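Local coordinates for uncharacterized ParM protein (Staphylococcus aureus, PDB 3JS6), which probably polymerises into actin-like filaments that segregate plasmid DNA, at residues T127-Q130 with A131-E134; K205-E208 with E209-F212; K268-D271 with S272-E276; A319-S322 with Q323-N326. One frame throughout, in Å; residues are numbered along the deposited sequence.

Contact 1 of 4, residues T127-Q130 with A131-E134; sequences TDKQ and AKFE
Phe133 and Lys129 meet through the backbone in the tight half of this first helical turn: Phe133 N donates to Lys129 O at 2.9 Å, and the Phe133 CB rests 3.5 Å from the same Lys129 O. The next rung, Glu134 N to Gln130 O at 2.9 Å, is equally short, with an N-H...O angle of 166°. With CG anti to the backbone N (chi1 -171°), the Phe133 ring swings away from the preceding turn and packs on Thr118 and Met120 of strand 111-120, while its plane meets that of Tyr87 at about 45°. Gln130 reaches Met120 as well, so the buried side of the helix lies against the sheet. The other side is looser. Asp128 and Lys132 run alongside each other in the same direction, one turn apart, yet Asp128 OD2 and Lys132 NZ make only a long salt bridge of 3.8 Å; the stronger partner of this ammonium is Asp88. Lys129 lies beside Lys132 too, its aliphatic CE 4.0 Å from Lys132 NZ. Thr127 serves as N-cap, its OG1 accepting from Lys129 N at 2.9 Å. Placed at the N-terminal end of helix 128-137, the Asp128 carboxylate would be favoured by the helix dipole, and together with Asp88 it probably offsets the nearby positive charges of Lys129 and Lys132.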
ATOM      1  N   THR A 127       0.451   9.982  16.959  1.00 50.26           N
ATOM      2  CA  THR A 127       0.021  11.360  17.067  1.00 45.96           C
ATOM      3  C   THR A 127      -1.494  11.469  17.018  1.00 50.49           C
ATOM      4  O   THR A 127      -2.209  10.470  17.144  1.00 51.30           O
ATOM      5  CB  THR A 127       0.582  12.199  15.913  1.00 48.14           C
ATOM      6  OG1 THR A 127      -0.167  11.927  14.724  1.00 44.33           O
ATOM      7  CG2 THR A 127       2.048  11.857  15.668  1.00 37.19           C
ATOM      8  N   ASP A 128      -1.969  12.698  16.829  1.00 50.17           N
ATOM      9  CA  ASP A 128      -3.393  12.980  16.739  1.00 51.89           C
ATOM     10  C   ASP A 128      -3.925  12.482  15.396  1.00 49.69           C
ATOM     11  O   ASP A 128      -5.133  12.369  15.199  1.00 49.44           O
ATOM     12  CB  ASP A 128      -3.643  14.484  16.860  1.00 53.30           C
ATOM     13  CG  ASP A 128      -2.981  15.274  15.749  1.00 62.78           C
ATOM     14  OD1 ASP A 128      -1.738  15.180  15.607  1.00 66.90           O
ATOM     15  OD2 ASP A 128      -3.702  15.989  15.019  1.00 67.15           O
ATOM     16  N   LYS A 129      -3.012  12.216  14.467  1.00 45.99           N
ATOM     17  CA  LYS A 129      -3.384  11.711  13.149  1.00 45.02           C
ATOM     18  C   LYS A 129      -3.965  10.311  13.313  1.00 35.73           C
ATOM     19  O   LYS A 129      -4.978   9.981  12.715  1.00 35.41           O
ATOM     20  CB  LYS A 129      -2.161  11.673  12.232  1.00 42.91           C
ATOM     21  CG  LYS A 129      -1.957  12.924  11.372  1.00 49.89           C
ATOM     22  CD  LYS A 129      -2.377  14.192  12.078  1.00 51.29           C
ATOM     23  CE  LYS A 129      -2.189  15.413  11.178  1.00 57.59           C
ATOM     24  NZ  LYS A 129      -0.757  15.637  10.843  1.00 54.79           N
ATOM     25  N   GLN A 130      -3.321   9.495  14.135  1.00 34.87           N
ATOM     26  CA  GLN A 130      -3.805   8.148  14.371  1.00 38.55           C
ATOM     27  C   GLN A 130      -5.220   8.189  14.944  1.00 40.77           C
ATOM     28  O   GLN A 130      -6.064   7.367  14.578  1.00 42.29           O
ATOM     29  CB  GLN A 130      -2.874   7.375  15.316  1.00 39.83           C
ATOM     30  CG  GLN A 130      -3.345   5.940  15.551  1.00 35.61           C
ATOM     31  CD  GLN A 130      -2.346   5.075  16.308  1.00 45.95           C
ATOM     32  OE1 GLN A 130      -2.561   3.871  16.486  1.00 44.86           O
ATOM     33  NE2 GLN A 130      -1.258   5.676  16.756  1.00 42.40           N
ATOM     34  N   ALA A 131      -5.496   9.147  15.826  1.00 38.52           N
ATOM     35  CA  ALA A 131      -6.837   9.265  16.403  1.00 36.59           C
ATOM     36  C   ALA A 131      -7.875   9.593  15.333  1.00 32.66           C
ATOM     37  O   ALA A 131      -8.954   9.011  15.309  1.00 29.58           O
ATOM     38  CB  ALA A 131      -6.859  10.338  17.479  1.00 42.85           C
ATOM     39  N   LYS A 132      -7.566  10.536  14.453  1.00 28.85           N
ATOM     40  CA  LYS A 132      -8.506  10.892  13.400  1.00 27.82           C
ATOM     41  C   LYS A 132      -8.661   9.795  12.343  1.00 25.38           C
ATOM     42  O   LYS A 132      -9.730   9.644  11.777  1.00 31.00           O
ATOM     43  CB  LYS A 132      -8.074  12.200  12.729  1.00 33.30           C
ATOM     44  CG  LYS A 132      -8.274  13.417  13.636  1.00 33.94           C
ATOM     45  CD  LYS A 132      -7.889  14.737  12.958  1.00 43.30           C
ATOM     46  CE  LYS A 132      -6.420  14.770  12.582  1.00 43.21           C
ATOM     47  NZ  LYS A 132      -6.039  16.098  12.016  1.00 50.87           N
ATOM     48  N   PHE A 133      -7.602   9.037  12.071  1.00 26.57           N
ATOM     49  CA  PHE A 133      -7.697   7.973  11.057  1.00 23.30           C
ATOM     50  C   PHE A 133      -8.566   6.860  11.639  1.00 26.21           C
ATOM     51  O   PHE A 133      -9.463   6.348  10.974  1.00 24.53           O
ATOM     52  CB  PHE A 133      -6.307   7.442  10.736  1.00 24.60           C
ATOM     53  CG  PHE A 133      -6.253   6.492   9.562  1.00 19.55           C
ATOM     54  CD1 PHE A 133      -5.128   5.689   9.378  1.00 18.65           C
ATOM     55  CD2 PHE A 133      -7.263   6.458   8.612  1.00 26.56           C
ATOM     56  CE1 PHE A 133      -5.001   4.864   8.263  1.00 21.51           C
ATOM     57  CE2 PHE A 133      -7.152   5.645   7.492  1.00 28.28           C
ATOM     58  CZ  PHE A 133      -6.019   4.846   7.316  1.00 27.18           C
ATOM     59  N   GLU A 134      -8.300   6.487  12.889  1.00 22.94           N
ATOM     60  CA  GLU A 134      -9.085   5.441  13.517  1.00 28.35           C
ATOM     61  C   GLU A 134     -10.542   5.883  13.603  1.00 29.68           C
ATOM     62  O   GLU A 134     -11.451   5.054  13.542  1.00 27.31           O
ATOM     63  CB  GLU A 134      -8.505   5.077  14.900  1.00 36.07           C
ATOM     64  CG  GLU A 134      -9.320   5.515  16.108  1.00 54.26           C
ATOM     65  CD  GLU A 134     -10.628   4.745  16.288  1.00 57.73           C
ATOM     66  OE1 GLU A 134     -10.596   3.491  16.365  1.00 54.57           O
ATOM     67  OE2 GLU A 134     -11.687   5.409  16.366  1.00 59.21           O
TER

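Contact 2 of 4, residues K205-E208 with E209-F212; sequences KRVE and EESF
Val207 O is gripped by two donors that arrive from opposite faces of its carbonyl plane. Ser211 OG gives the shorter bond, 2.7 Å to Val207 O, and Glu210 N the other, at 3.0 Å to the same oxygen. Neither lies on a lone pair: the hydroxyl stands 48° out of the plane and the amide 57°. The hydroxyl gets there because Ser211 OG is anti to its own carbonyl carbon (chi1 -56°), turned back over the bend. A further amide, Ser211 N, donates to Glu208 O at 3.2 Å, so two overlapping beta-turns, each closed by an i to i+3 bond, bend the chain. Outside the turn, the side chains of Val207 and Glu210 cross at a slant, with Val207 CG1 3.6 Å from Glu210 CG; the Glu210 carboxylate then goes on to a salt bridge with Lys185. The Arg206 guanidinium carries Ser211 on one face, Ser211 CB coming within 3.7 Å of Arg206 NH2, while Glu208 OE2 sits at its edge in plane. A salt bridge of 3.5 Å joins Arg206 NH2 to Glu208 OE1, and Asp199 supplies the stronger partner at Arg206 NE. Ser211 OG is also bonded to Thr200 N. The pair of overlapping beta-turns interrupts strand 205-214, an outermost strand of its sheet within this chain, in its beta hairpin with strand 196-202.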
ATOM      1  N   LYS A 205      11.122  -3.431  17.481  1.00 25.13           N
ATOM      2  CA  LYS A 205      10.847  -2.014  17.622  1.00 22.62           C
ATOM      3  C   LYS A 205      11.668  -1.222  16.619  1.00 26.15           C
ATOM      4  O   LYS A 205      12.862  -1.465  16.464  1.00 23.60           O
ATOM      5  CB  LYS A 205      11.165  -1.552  19.051  1.00 34.68           C
ATOM      6  CG  LYS A 205      10.621  -0.175  19.357  1.00 45.44           C
ATOM      7  CD  LYS A 205      11.030   0.320  20.726  1.00 60.18           C
ATOM      8  CE  LYS A 205      10.944  -0.463  21.701  0.50 61.72           C
ATOM      9  N   ARG A 206      11.032  -0.265  15.954  1.00 20.25           N
ATOM     10  CA  ARG A 206      11.739   0.527  14.959  1.00 28.39           C
ATOM     11  C   ARG A 206      12.839   1.360  15.588  1.00 30.80           C
ATOM     12  O   ARG A 206      12.646   1.963  16.645  1.00 28.62           O
ATOM     13  CB  ARG A 206      10.754   1.432  14.224  1.00 26.51           C
ATOM     14  CG  ARG A 206      11.373   2.356  13.184  1.00 24.80           C
ATOM     15  CD  ARG A 206      10.237   2.953  12.364  1.00 42.75           C
ATOM     16  NE  ARG A 206      10.708   3.795  11.277  1.00 36.07           N
ATOM     17  CZ  ARG A 206      11.130   5.040  11.432  1.00 30.53           C
ATOM     18  NH1 ARG A 206      11.135   5.589  12.640  1.00 39.01           N
ATOM     19  NH2 ARG A 206      11.552   5.732  10.382  1.00 26.34           N
ATOM     20  N   VAL A 207      13.996   1.378  14.934  1.00 27.71           N
ATOM     21  CA  VAL A 207      15.153   2.152  15.390  1.00 28.15           C
ATOM     22  C   VAL A 207      15.307   3.385  14.493  1.00 27.99           C
ATOM     23  O   VAL A 207      15.877   3.308  13.390  1.00 23.20           O
ATOM     24  CB  VAL A 207      16.455   1.334  15.294  1.00 26.68           C
ATOM     25  CG1 VAL A 207      17.582   2.112  15.925  1.00 37.24           C
ATOM     26  CG2 VAL A 207      16.293  -0.021  15.995  1.00 27.51           C
ATOM     27  N   GLU A 208      14.807   4.529  14.954  1.00 23.33           N
ATOM     28  CA  GLU A 208      14.908   5.727  14.138  1.00 36.00           C
ATOM     29  C   GLU A 208      16.338   6.118  13.830  1.00 33.63           C
ATOM     30  O   GLU A 208      16.618   6.609  12.736  1.00 44.77           O
ATOM     31  CB  GLU A 208      14.193   6.917  14.774  1.00 42.43           C
ATOM     32  CG  GLU A 208      14.401   8.198  13.956  1.00 58.34           C
ATOM     33  CD  GLU A 208      13.863   8.136  12.525  1.00 69.17           C
ATOM     34  OE1 GLU A 208      14.346   7.301  11.735  1.00 70.90           O
ATOM     35  OE2 GLU A 208      12.966   8.939  12.173  1.00 68.52           O
ATOM     36  N   GLU A 209      17.245   5.898  14.770  1.00 34.43           N
ATOM     37  CA  GLU A 209      18.647   6.247  14.544  1.00 42.44           C
ATOM     38  C   GLU A 209      19.275   5.438  13.402  1.00 41.61           C
ATOM     39  O   GLU A 209      20.320   5.815  12.874  1.00 44.34           O
ATOM     40  CB  GLU A 209      19.473   6.017  15.811  1.00 40.80           C
ATOM     41  CG  GLU A 209      18.849   6.574  17.076  1.00 64.03           C
ATOM     42  CD  GLU A 209      19.622   6.176  18.323  1.00 73.34           C
ATOM     43  OE1 GLU A 209      20.819   6.544  18.441  1.00 76.03           O
ATOM     44  OE2 GLU A 209      19.030   5.494  19.189  1.00 76.53           O
ATOM     45  N   GLU A 210      18.654   4.321  13.031  1.00 35.36           N
ATOM     46  CA  GLU A 210      19.203   3.497  11.951  1.00 33.46           C
ATOM     47  C   GLU A 210      18.278   3.394  10.743  1.00 34.42           C
ATOM     48  O   GLU A 210      18.369   2.459   9.954  1.00 29.11           O
ATOM     49  CB  GLU A 210      19.529   2.099  12.468  1.00 30.69           C
ATOM     50  CG  GLU A 210      20.454   2.083  13.690  1.00 42.65           C
ATOM     51  CD  GLU A 210      20.733   0.674  14.189  1.00 47.49           C
ATOM     52  OE1 GLU A 210      19.771  -0.106  14.361  1.00 45.96           O
ATOM     53  OE2 GLU A 210      21.912   0.349  14.416  1.00 55.15           O
ATOM     54  N   SER A 211      17.379   4.362  10.611  1.00 30.98           N
ATOM     55  CA  SER A 211      16.440   4.406   9.492  1.00 29.18           C
ATOM     56  C   SER A 211      16.755   5.679   8.718  1.00 30.95           C
ATOM     57  O   SER A 211      17.256   6.648   9.294  1.00 31.06           O
ATOM     58  CB  SER A 211      15.008   4.447  10.026  1.00 27.94           C
ATOM     59  OG  SER A 211      14.797   3.322  10.871  1.00 26.00           O
ATOM     60  N   PHE A 212      16.502   5.677   7.417  1.00 29.38           N
ATOM     61  CA  PHE A 212      16.775   6.868   6.623  1.00 33.28           C
ATOM     62  C   PHE A 212      16.056   6.840   5.293  1.00 34.93           C
ATOM     63  O   PHE A 212      15.447   5.827   4.918  1.00 26.47           O
ATOM     64  CB  PHE A 212      18.287   7.042   6.388  1.00 25.87           C
ATOM     65  CG  PHE A 212      18.943   5.876   5.705  1.00 29.71           C
ATOM     66  CD1 PHE A 212      19.308   4.742   6.435  1.00 33.50           C
ATOM     67  CD2 PHE A 212      19.199   5.907   4.336  1.00 23.30           C
ATOM     68  CE1 PHE A 212      19.925   3.651   5.811  1.00 32.55           C
ATOM     69  CE2 PHE A 212      19.813   4.827   3.699  1.00 33.14           C
ATOM     70  CZ  PHE A 212      20.180   3.690   4.440  1.00 25.49           C
TER

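Contact 3 of 4, residues K268-D271 with S272-E276; sequences KEQD and SLIEE
A chi1 of 47° sets Ser272 OG between its own backbone N and carbonyl carbon, which turns the hydroxyl back against the preceding turn; Gln270, with chi1 87°, likewise has CG between those two backbone groups, and a bend at chi2 carries its amide alongside Ile274. The hydroxyl donates to Glu269 O, the Ser272 OG to Glu269 O distance being modelled at 2.5 Å, so short that its exact value is doubtful. That carbonyl also accepts the regular helical bond from Leu273 N, 3.0 Å to Glu269 O. Ser272 N is divided between Lys268 O, at 3.3 Å, and a weak bond to Glu269 O, which thereby gains a third donor. By contrast, Ile274 N to Gln270 O is 2.9 Å and almost straight at 171°. Gln270 and Ile274 run side by side in the same direction, and the Ile274 CD1 methyl lies about equally far from three atoms of the amide group, 4.0 Å from Gln270 OE1. On the exposed side, Lys268 NZ and Asp271 OD2 form a long salt bridge of 3.8 Å. Helix 263-284 packs against two others: Glu269 meets Phe221, Arg224 and Ile225 of helix 218-228, while Leu273 and Ile274 touch His304, Ser307 and Leu308 of helix 301-311, where Ser307 OG also bonds to Gln270 OE1.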
ATOM      1  N   LYS A 268      24.980   0.278 -15.374  1.00 57.77           N
ATOM      2  CA  LYS A 268      25.808   1.370 -14.866  1.00 60.28           C
ATOM      3  C   LYS A 268      25.054   2.220 -13.855  1.00 57.24           C
ATOM      4  O   LYS A 268      25.564   2.520 -12.774  1.00 52.62           O
ATOM      5  CB  LYS A 268      26.309   2.234 -16.028  1.00 66.15           C
ATOM      6  CG  LYS A 268      27.783   2.003 -16.413  1.00 67.21           C
ATOM      7  CD  LYS A 268      28.251   0.550 -16.240  1.00 69.23           C
ATOM      8  CE  LYS A 268      28.743   0.277 -14.807  1.00 69.39           C
ATOM      9  NZ  LYS A 268      29.263  -1.114 -14.610  1.00 63.23           N
ATOM     10  N   GLU A 269      23.837   2.609 -14.207  1.00 55.86           N
ATOM     11  CA  GLU A 269      23.024   3.402 -13.306  1.00 54.71           C
ATOM     12  C   GLU A 269      22.746   2.583 -12.042  1.00 57.39           C
ATOM     13  O   GLU A 269      22.946   3.057 -10.925  1.00 52.60           O
ATOM     14  CB  GLU A 269      21.708   3.772 -13.985  1.00 59.46           C
ATOM     15  CG  GLU A 269      21.422   5.269 -14.050  1.00 69.34           C
ATOM     16  CD  GLU A 269      22.391   6.030 -14.952  1.00 71.54           C
ATOM     17  OE1 GLU A 269      23.584   6.154 -14.595  1.00 72.74           O
ATOM     18  OE2 GLU A 269      21.959   6.503 -16.026  1.00 74.70           O
ATOM     19  N   GLN A 270      22.295   1.344 -12.220  1.00 57.08           N
ATOM     20  CA  GLN A 270      21.981   0.484 -11.084  1.00 53.94           C
ATOM     21  C   GLN A 270      23.223   0.177 -10.243  1.00 52.37           C
ATOM     22  O   GLN A 270      23.139  -0.005  -9.033  1.00 49.33           O
ATOM     23  CB  GLN A 270      21.342  -0.827 -11.562  1.00 52.32           C
ATOM     24  CG  GLN A 270      22.350  -1.917 -11.909  1.00 57.53           C
ATOM     25  CD  GLN A 270      22.063  -3.237 -11.202  1.00 59.79           C
ATOM     26  OE1 GLN A 270      22.982  -4.017 -10.929  1.00 54.08           O
ATOM     27  NE2 GLN A 270      20.789  -3.494 -10.911  1.00 52.69           N
ATOM     28  N   ASP A 271      24.383   0.115 -10.881  1.00 51.92           N
ATOM     29  CA  ASP A 271      25.612  -0.163 -10.151  1.00 51.90           C
ATOM     30  C   ASP A 271      25.868   0.912  -9.110  1.00 49.46           C
ATOM     31  O   ASP A 271      26.287   0.622  -7.982  1.00 49.13           O
ATOM     32  CB  ASP A 271      26.793  -0.218 -11.112  1.00 60.99           C
ATOM     33  CG  ASP A 271      27.337  -1.613 -11.272  1.00 67.49           C
ATOM     34  OD1 ASP A 271      26.569  -2.505 -11.699  1.00 63.85           O
ATOM     35  OD2 ASP A 271      28.533  -1.812 -10.966  1.00 73.23           O
ATOM     36  N   SER A 272      25.620   2.158  -9.503  1.00 45.08           N
ATOM     37  CA  SER A 272      25.824   3.300  -8.620  1.00 47.20           C
ATOM     38  C   SER A 272      24.722   3.410  -7.565  1.00 40.44           C
ATOM     39  O   SER A 272      24.976   3.796  -6.429  1.00 40.59           O
ATOM     40  CB  SER A 272      25.890   4.588  -9.440  1.00 47.55           C
ATOM     41  OG  SER A 272      24.839   4.644 -10.394  1.00 60.62           O
ATOM     42  N   LEU A 273      23.497   3.086  -7.956  1.00 41.67           N
ATOM     43  CA  LEU A 273      22.380   3.141  -7.028  1.00 43.39           C
ATOM     44  C   LEU A 273      22.657   2.158  -5.889  1.00 42.83           C
ATOM     45  O   LEU A 273      22.579   2.516  -4.712  1.00 39.12           O
ATOM     46  CB  LEU A 273      21.089   2.779  -7.762  1.00 38.75           C
ATOM     47  CG  LEU A 273      19.741   2.967  -7.064  1.00 51.97           C
ATOM     48  CD1 LEU A 273      18.664   3.147  -8.117  1.00 51.75           C
ATOM     49  CD2 LEU A 273      19.423   1.777  -6.176  1.00 49.14           C
ATOM     50  N   ILE A 274      23.019   0.928  -6.238  1.00 39.20           N
ATOM     51  CA  ILE A 274      23.278  -0.077  -5.221  1.00 42.53           C
ATOM     52  C   ILE A 274      24.487   0.235  -4.353  1.00 46.27           C
ATOM     53  O   ILE A 274      24.482  -0.032  -3.147  1.00 44.54           O
ATOM     54  CB  ILE A 274      23.431  -1.484  -5.850  1.00 43.63           C
ATOM     55  CG1 ILE A 274      22.095  -1.915  -6.469  1.00 43.43           C
ATOM     56  CG2 ILE A 274      23.868  -2.474  -4.797  1.00 39.02           C
ATOM     57  CD1 ILE A 274      22.106  -3.315  -7.059  1.00 45.59           C
ATOM     58  N   GLU A 275      25.529   0.804  -4.944  1.00 42.16           N
ATOM     59  CA  GLU A 275      26.701   1.129  -4.144  1.00 39.97           C
ATOM     60  C   GLU A 275      26.323   2.217  -3.145  1.00 27.72           C
ATOM     61  O   GLU A 275      26.744   2.207  -2.002  1.00 34.11           O
ATOM     62  CB  GLU A 275      27.848   1.601  -5.046  1.00 45.53           C
ATOM     63  CG  GLU A 275      28.979   2.310  -4.308  1.00 56.85           C
ATOM     64  CD  GLU A 275      29.855   1.370  -3.497  1.00 65.02           C
ATOM     65  OE1 GLU A 275      29.364   0.773  -2.516  1.00 63.07           O
ATOM     66  OE2 GLU A 275      31.047   1.233  -3.844  1.00 70.89           O
ATOM     67  N   GLU A 276      25.513   3.163  -3.584  1.00 34.92           N
ATOM     68  CA  GLU A 276      25.113   4.229  -2.688  1.00 40.49           C
ATOM     69  C   GLU A 276      24.261   3.693  -1.539  1.00 38.42           C
ATOM     70  O   GLU A 276      24.478   4.038  -0.375  1.00 35.57           O
ATOM     71  CB  GLU A 276      24.321   5.300  -3.444  1.00 37.16           C
ATOM     72  CG  GLU A 276      23.854   6.421  -2.534  1.00 52.80           C
ATOM     73  CD  GLU A 276      23.219   7.556  -3.298  1.00 57.84           C
ATOM     74  OE1 GLU A 276      23.826   7.997  -4.293  1.00 65.43           O
ATOM     75  OE2 GLU A 276      22.128   8.015  -2.903  1.00 57.09           O
TER

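Contact 4 of 4, residues A319-S322 with Q323-N326; sequences ADDS and QFSN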
ATOM      1  N   ALA A 319       9.499 -10.786  -1.300  1.00 24.34           N
ATOM      2  CA  ALA A 319       8.238 -11.525  -1.306  1.00 26.25           C
ATOM      3  C   ALA A 319       7.631 -11.399  -2.705  1.00 30.78           C
ATOM      4  O   ALA A 319       7.952 -10.456  -3.428  1.00 37.46           O
ATOM      5  CB  ALA A 319       7.273 -10.928  -0.270  1.00 32.30           C
ATOM      6  N   ASP A 320       6.762 -12.333  -3.101  1.00 37.20           N
ATOM      7  CA  ASP A 320       6.098 -12.229  -4.412  1.00 35.15           C
ATOM      8  C   ASP A 320       5.024 -11.147  -4.283  1.00 35.74           C
ATOM      9  O   ASP A 320       4.527 -10.906  -3.192  1.00 38.60           O
ATOM     10  CB  ASP A 320       5.414 -13.542  -4.809  1.00 43.12           C
ATOM     11  CG  ASP A 320       6.368 -14.535  -5.456  1.00 54.35           C
ATOM     12  OD1 ASP A 320       7.049 -14.164  -6.439  1.00 50.71           O
ATOM     13  OD2 ASP A 320       6.423 -15.692  -4.984  1.00 57.08           O
ATOM     14  N   ASP A 321       4.656 -10.516  -5.396  1.00 35.55           N
ATOM     15  CA  ASP A 321       3.660  -9.447  -5.396  1.00 35.41           C
ATOM     16  C   ASP A 321       3.927  -8.457  -4.279  1.00 36.79           C
ATOM     17  O   ASP A 321       3.085  -8.274  -3.396  1.00 36.46           O
ATOM     18  CB  ASP A 321       2.249 -10.003  -5.242  1.00 39.68           C
ATOM     19  CG  ASP A 321       1.571 -10.250  -6.575  1.00 57.93           C
ATOM     20  OD1 ASP A 321       2.020 -11.156  -7.311  1.00 63.48           O
ATOM     21  OD2 ASP A 321       0.587  -9.534  -6.891  1.00 63.40           O
ATOM     22  N   SER A 322       5.102  -7.831  -4.321  1.00 31.74           N
ATOM     23  CA  SER A 322       5.505  -6.848  -3.321  1.00 31.02           C
ATOM     24  C   SER A 322       4.438  -5.767  -3.095  1.00 19.77           C
ATOM     25  O   SER A 322       4.362  -5.188  -2.014  1.00 20.69           O
ATOM     26  CB  SER A 322       6.822  -6.174  -3.733  1.00 28.19           C
ATOM     27  OG  SER A 322       7.902  -7.089  -3.759  1.00 39.10           O
ATOM     28  N   GLN A 323       3.615  -5.492  -4.097  1.00 23.54           N
ATOM     29  CA  GLN A 323       2.585  -4.471  -3.935  1.00 29.01           C
ATOM     30  C   GLN A 323       1.604  -4.848  -2.821  1.00 23.21           C
ATOM     31  O   GLN A 323       1.079  -3.976  -2.131  1.00 25.45           O
ATOM     32  CB  GLN A 323       1.825  -4.257  -5.254  1.00 40.13           C
ATOM     33  CG  GLN A 323       1.230  -5.541  -5.823  1.00 52.13           C
ATOM     34  CD  GLN A 323       0.784  -5.425  -7.277  1.00 53.75           C
ATOM     35  OE1 GLN A 323       0.466  -6.436  -7.919  1.00 51.54           O
ATOM     36  NE2 GLN A 323       0.752  -4.198  -7.800  1.00 44.78           N
ATOM     37  N   PHE A 324       1.363  -6.140  -2.638  1.00 20.52           N
ATOM     38  CA  PHE A 324       0.442  -6.585  -1.591  1.00 21.54           C
ATOM     39  C   PHE A 324       1.074  -6.991  -0.234  1.00 27.04           C
ATOM     40  O   PHE A 324       0.366  -7.433   0.692  1.00 18.91           O
ATOM     41  CB  PHE A 324      -0.418  -7.715  -2.150  1.00 21.65           C
ATOM     42  CG  PHE A 324      -1.373  -7.261  -3.237  1.00 22.94           C
ATOM     43  CD1 PHE A 324      -1.111  -7.529  -4.582  1.00 29.18           C
ATOM     44  CD2 PHE A 324      -2.506  -6.530  -2.907  1.00 23.52           C
ATOM     45  CE1 PHE A 324      -1.979  -7.067  -5.596  1.00 32.83           C
ATOM     46  CE2 PHE A 324      -3.384  -6.059  -3.909  1.00 29.04           C
ATOM     47  CZ  PHE A 324      -3.115  -6.330  -5.255  1.00 30.73           C
ATOM     48  N   SER A 325       2.388  -6.838  -0.111  1.00 24.25           N
ATOM     49  CA  SER A 325       3.088  -7.198   1.129  1.00 27.51           C
ATOM     50  C   SER A 325       2.513  -6.547   2.377  1.00 28.21           C
ATOM     51  O   SER A 325       2.291  -7.230   3.377  1.00 27.42           O
ATOM     52  CB  SER A 325       4.583  -6.848   1.050  1.00 25.95           C
ATOM     53  OG  SER A 325       5.332  -7.915   0.501  1.00 50.65           O
ATOM     54  N   ASN A 326       2.303  -5.231   2.335  1.00 24.58           N
ATOM     55  CA  ASN A 326       1.746  -4.527   3.496  1.00 22.20           C
ATOM     56  C   ASN A 326       0.384  -5.116   3.871  1.00 26.51           C
ATOM     57  O   ASN A 326       0.146  -5.467   5.029  1.00 22.12           O
ATOM     58  CB  ASN A 326       1.570  -3.028   3.201  1.00 22.14           C
ATOM     59  CG  ASN A 326       2.874  -2.224   3.370  1.00 26.31           C
ATOM     60  OD1 ASN A 326       3.007  -1.116   2.846  1.00 33.34           O
ATOM     61  ND2 ASN A 326       3.814  -2.772   4.107  1.00 26.74           N
TER
HETATM   62  O   HOH W   1       3.460  -3.533   0.112  1.00 28.54           O
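The Phe324 ring receives the carboxylate of Asp321 at its edge rather than over a face: Asp321 OD2 lies in the ring plane, 3.5 Å from Phe324 CD1. The two planes are only 24° apart, nearly coplanar, so the oxygen faces the slightly positive rim of aromatic hydrogens. Lys24 adds a cation-pi contact to the same ring and a long, weak ion pair to Asp321 OD2, so ring and carboxylate share one cationic neighbour. With Phe324 CG anti to its carbonyl carbon (chi1 -68°), the ring lies alongside the Asp321 side chain, both pointing the same way. Behind them the backbone turns tightly. Phe324 N donates to Asp321 O at 2.8 Å, and Ser325 N follows with a bond of 3.2 Å to Ser322 O. A water lies 2.8 Å from Ser322 O and accepts from Asn326 N at 3.0 Å, linking the turn to the first residues of the helix. Ala319 CB touches Ser325 OG at 3.7 Å, a hydroxyl bonded to Asp169. The turn leads from the loop after strand 316-317 into helix 325-342, whose Arg328 reaches back to Asp321 O, while Asp169 ties its start to helix 162-169.

All four are local contacts, but their settings differ. Contacts 1 and 2 lie at the surface, contact 1 in the N-terminal actin-like part and contact 2 in the MreB-like C-terminal part, with centres 22 Å apart; contacts 3 and 4 are partly buried, and contact 4 is nearest the middle of the chain, about 9 Å from its centre. Contacts 1 and 3 each sit within a single helix, one laid against a sheet and the other against helices, whereas contact 2 interrupts an edge strand and contact 4 leads into a helix. Serine hydroxyls donate to backbone carbonyls in contacts 2 and 3; contact 1 adds an N-cap and one long salt bridge to its helical backbone bonds, and contact 4 a ring edge and a water.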